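Local coordinates for protein probable sensor histidine kinase pdtas (Mycobacterium tuberculosis, PDB 2YKF) that probably senses nutrient deprivation as the histidine kinase of the PdtaR/PdtaS two-component system, autophosphorylating when cyclic di-GMP binds and so starting the signalling cascade, at residues A[37-42]-A[146-151]. Sequence-based numbering, arbitrary orientation.
Sequences LSFADY and TAYRLC
Tyr-148 receives Leu-37 over one face of its ring: methyl CD2 of Leu-37 sits 4.0 Å from the ring centroid of Tyr-148, 22° off the normal, a CH-pi contact displaced toward the rim. The other methyl of the fork, CD1 of Leu-37, touches SG of Cys-151, 3.9 Å away; that sulfur is placed anti to its own backbone N (chi1 -171°). Phe-39 reaches the same tyrosine with its far end, CZ of Phe-39 lying 3.5 Å from CD2 of Tyr-148. The two ring planes are only 18° apart, but they are slid past one another and barely overlap. In the conformer described, Arg-149 is extended from CG to NE, and the CD2/CE2 side of the Phe-39 ring lies over one guanidinium face, the planes 46° apart and NE of Arg-149 3.8 Å from CD2 of Phe-39. NH2 of Arg-149 hydrogen-bonds to O of Arg-139, which would restrain its rotation. Phe-39, with positive phi, is the C' residue of a Schellman motif ending helix 18-38; the turn leads into strand 41-47. The contact thus joins that helix end to helix 143-161 within the GAF domain. Beyond it, Tyr-148 meets Phe-183 of the PAS-like region edge-to-face. O of Leu-37 approaches O of Tyr-148 (3.3 Å) and N of Arg-149 without a hydrogen bond, so packing and not polar pairing joins the segments.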
loop_
_atom_site.group_PDB
_atom_site.type_symbol
_atom_site.label_atom_id
_atom_site.label_comp_id
_atom_site.label_asym_id
_atom_site.label_seq_id
_atom_site.Cartn_x
_atom_site.Cartn_y
_atom_site.Cartn_z
ATOM N N LEU A 37 0.368 -1.752 -10.307
ATOM C CA LEU A 37 -0.059 -2.794 -11.273
ATOM C C LEU A 37 1.012 -3.067 -12.323
ATOM O O LEU A 37 1.027 -4.152 -12.910
ATOM C CB LEU A 37 -1.333 -2.357 -11.947
ATOM C CG LEU A 37 -2.638 -2.226 -11.160
ATOM C CD1 LEU A 37 -3.640 -1.494 -12.034
ATOM C CD2 LEU A 37 -3.166 -3.541 -10.732
ATOM N N SER A 38 1.828 -2.062 -12.633
ATOM C CA SER A 38 2.901 -2.234 -13.625
ATOM C C SER A 38 4.174 -2.826 -12.997
ATOM O O SER A 38 5.086 -3.164 -13.731
ATOM C CB SER A 38 3.299 -0.898 -14.269
ATOM O OG SER A 38 2.199 -0.185 -14.798
ATOM N N PHE A 39 4.292 -2.851 -11.647
ATOM C CA PHE A 39 5.578 -3.156 -11.000
ATOM C C PHE A 39 6.707 -2.292 -11.569
ATOM O O PHE A 39 7.834 -2.796 -11.820
ATOM C CB PHE A 39 5.944 -4.666 -11.162
ATOM C CG PHE A 39 4.846 -5.590 -10.755
ATOM C CD1 PHE A 39 4.733 -6.010 -9.438
ATOM C CD2 PHE A 39 3.902 -6.032 -11.663
ATOM C CE1 PHE A 39 3.693 -6.837 -9.043
ATOM C CE2 PHE A 39 2.853 -6.832 -11.260
ATOM C CZ PHE A 39 2.760 -7.263 -9.955
ATOM N N ALA A 40 6.433 -1.006 -11.754
ATOM C CA ALA A 40 7.297 -0.096 -12.513
ATOM C C ALA A 40 7.288 1.275 -11.948
ATOM O O ALA A 40 6.253 1.735 -11.381
ATOM C CB ALA A 40 6.810 -0.064 -14.060
ATOM N N ASP A 41 8.395 2.001 -12.180
ATOM C CA ASP A 41 8.457 3.410 -11.942
ATOM C C ASP A 41 7.837 4.253 -13.075
ATOM O O ASP A 41 7.925 3.878 -14.263
ATOM C CB ASP A 41 9.939 3.825 -11.845
ATOM C CG ASP A 41 10.633 3.179 -10.717
ATOM O OD1 ASP A 41 10.513 3.771 -9.619
ATOM O OD2 ASP A 41 11.324 2.124 -10.906
ATOM N N TYR A 42 7.212 5.398 -12.748
ATOM C CA TYR A 42 6.794 6.309 -13.856
ATOM C C TYR A 42 7.332 7.673 -13.594
ATOM O O TYR A 42 7.393 8.140 -12.393
ATOM C CB TYR A 42 5.243 6.427 -13.945
ATOM C CG TYR A 42 4.607 5.203 -14.574
ATOM C CD1 TYR A 42 4.315 4.063 -13.812
ATOM C CD2 TYR A 42 4.322 5.180 -15.973
ATOM C CE1 TYR A 42 3.796 2.910 -14.415
ATOM C CE2 TYR A 42 3.792 4.079 -16.578
ATOM C CZ TYR A 42 3.485 2.952 -15.792
ATOM O OH TYR A 42 2.907 1.885 -16.402
ATOM N N THR A 146 0.568 -11.318 -14.046
ATOM C CA THR A 146 -0.113 -11.146 -15.348
ATOM C C THR A 146 -1.386 -10.317 -15.283
ATOM O O THR A 146 -1.563 -9.343 -16.098
ATOM C CB THR A 146 -0.403 -12.516 -16.004
ATOM O OG1 THR A 146 0.829 -13.218 -16.084
ATOM C CG2 THR A 146 -0.931 -12.332 -17.325
ATOM N N ALA A 147 -2.294 -10.655 -14.341
ATOM C CA ALA A 147 -3.601 -9.900 -14.246
ATOM C C ALA A 147 -3.357 -8.398 -13.959
ATOM O O ALA A 147 -3.994 -7.480 -14.551
ATOM C CB ALA A 147 -4.467 -10.518 -13.109
ATOM N N TYR A 148 -2.351 -8.137 -13.117
ATOM C CA TYR A 148 -2.005 -6.714 -12.786
ATOM C C TYR A 148 -1.463 -5.988 -14.017
ATOM O O TYR A 148 -1.853 -4.835 -14.291
ATOM C CB TYR A 148 -0.911 -6.685 -11.720
ATOM C CG TYR A 148 -1.312 -6.776 -10.292
ATOM C CD1 TYR A 148 -2.462 -7.376 -9.901
ATOM C CD2 TYR A 148 -0.482 -6.218 -9.305
ATOM C CE1 TYR A 148 -2.807 -7.420 -8.536
ATOM C CE2 TYR A 148 -0.824 -6.273 -7.984
ATOM C CZ TYR A 148 -1.953 -6.882 -7.612
ATOM O OH TYR A 148 -2.302 -6.963 -6.273
ATOM N N ARG A 149 -0.521 -6.611 -14.719
ATOM C CA ARG A 149 0.103 -6.010 -15.882
ATOM C C ARG A 149 -0.917 -5.770 -16.991
ATOM O O ARG A 149 -0.900 -4.738 -17.645
ATOM C CB ARG A 149 1.252 -6.893 -16.357
ATOM C CG ARG A 149 2.353 -7.081 -15.269
ATOM C CD ARG A 149 3.474 -7.980 -15.756
ATOM N NE ARG A 149 4.679 -7.767 -14.949
ATOM C CZ ARG A 149 5.231 -8.690 -14.188
ATOM N NH1 ARG A 149 4.736 -9.911 -14.170
ATOM N NH2 ARG A 149 6.287 -8.399 -13.466
ATOM N N LEU A 150 -1.835 -6.703 -17.164
ATOM C CA LEU A 150 -2.929 -6.526 -18.170
ATOM C C LEU A 150 -3.830 -5.344 -17.835
ATOM O O LEU A 150 -4.206 -4.563 -18.707
ATOM C CB LEU A 150 -3.736 -7.817 -18.324
ATOM C CG LEU A 150 -3.014 -8.930 -19.160
ATOM C CD1 LEU A 150 -3.906 -10.162 -19.017
ATOM C CD2 LEU A 150 -2.866 -8.560 -20.625
ATOM N N CYS A 151 -4.163 -5.185 -16.562
ATOM C CA CYS A 151 -4.948 -4.011 -16.125
ATOM C C CYS A 151 -4.156 -2.707 -16.309
ATOM O O CYS A 151 -4.750 -1.693 -16.715
ATOM C CB CYS A 151 -5.369 -4.224 -14.648
ATOM S SG CYS A 151 -6.581 -2.945 -14.093
#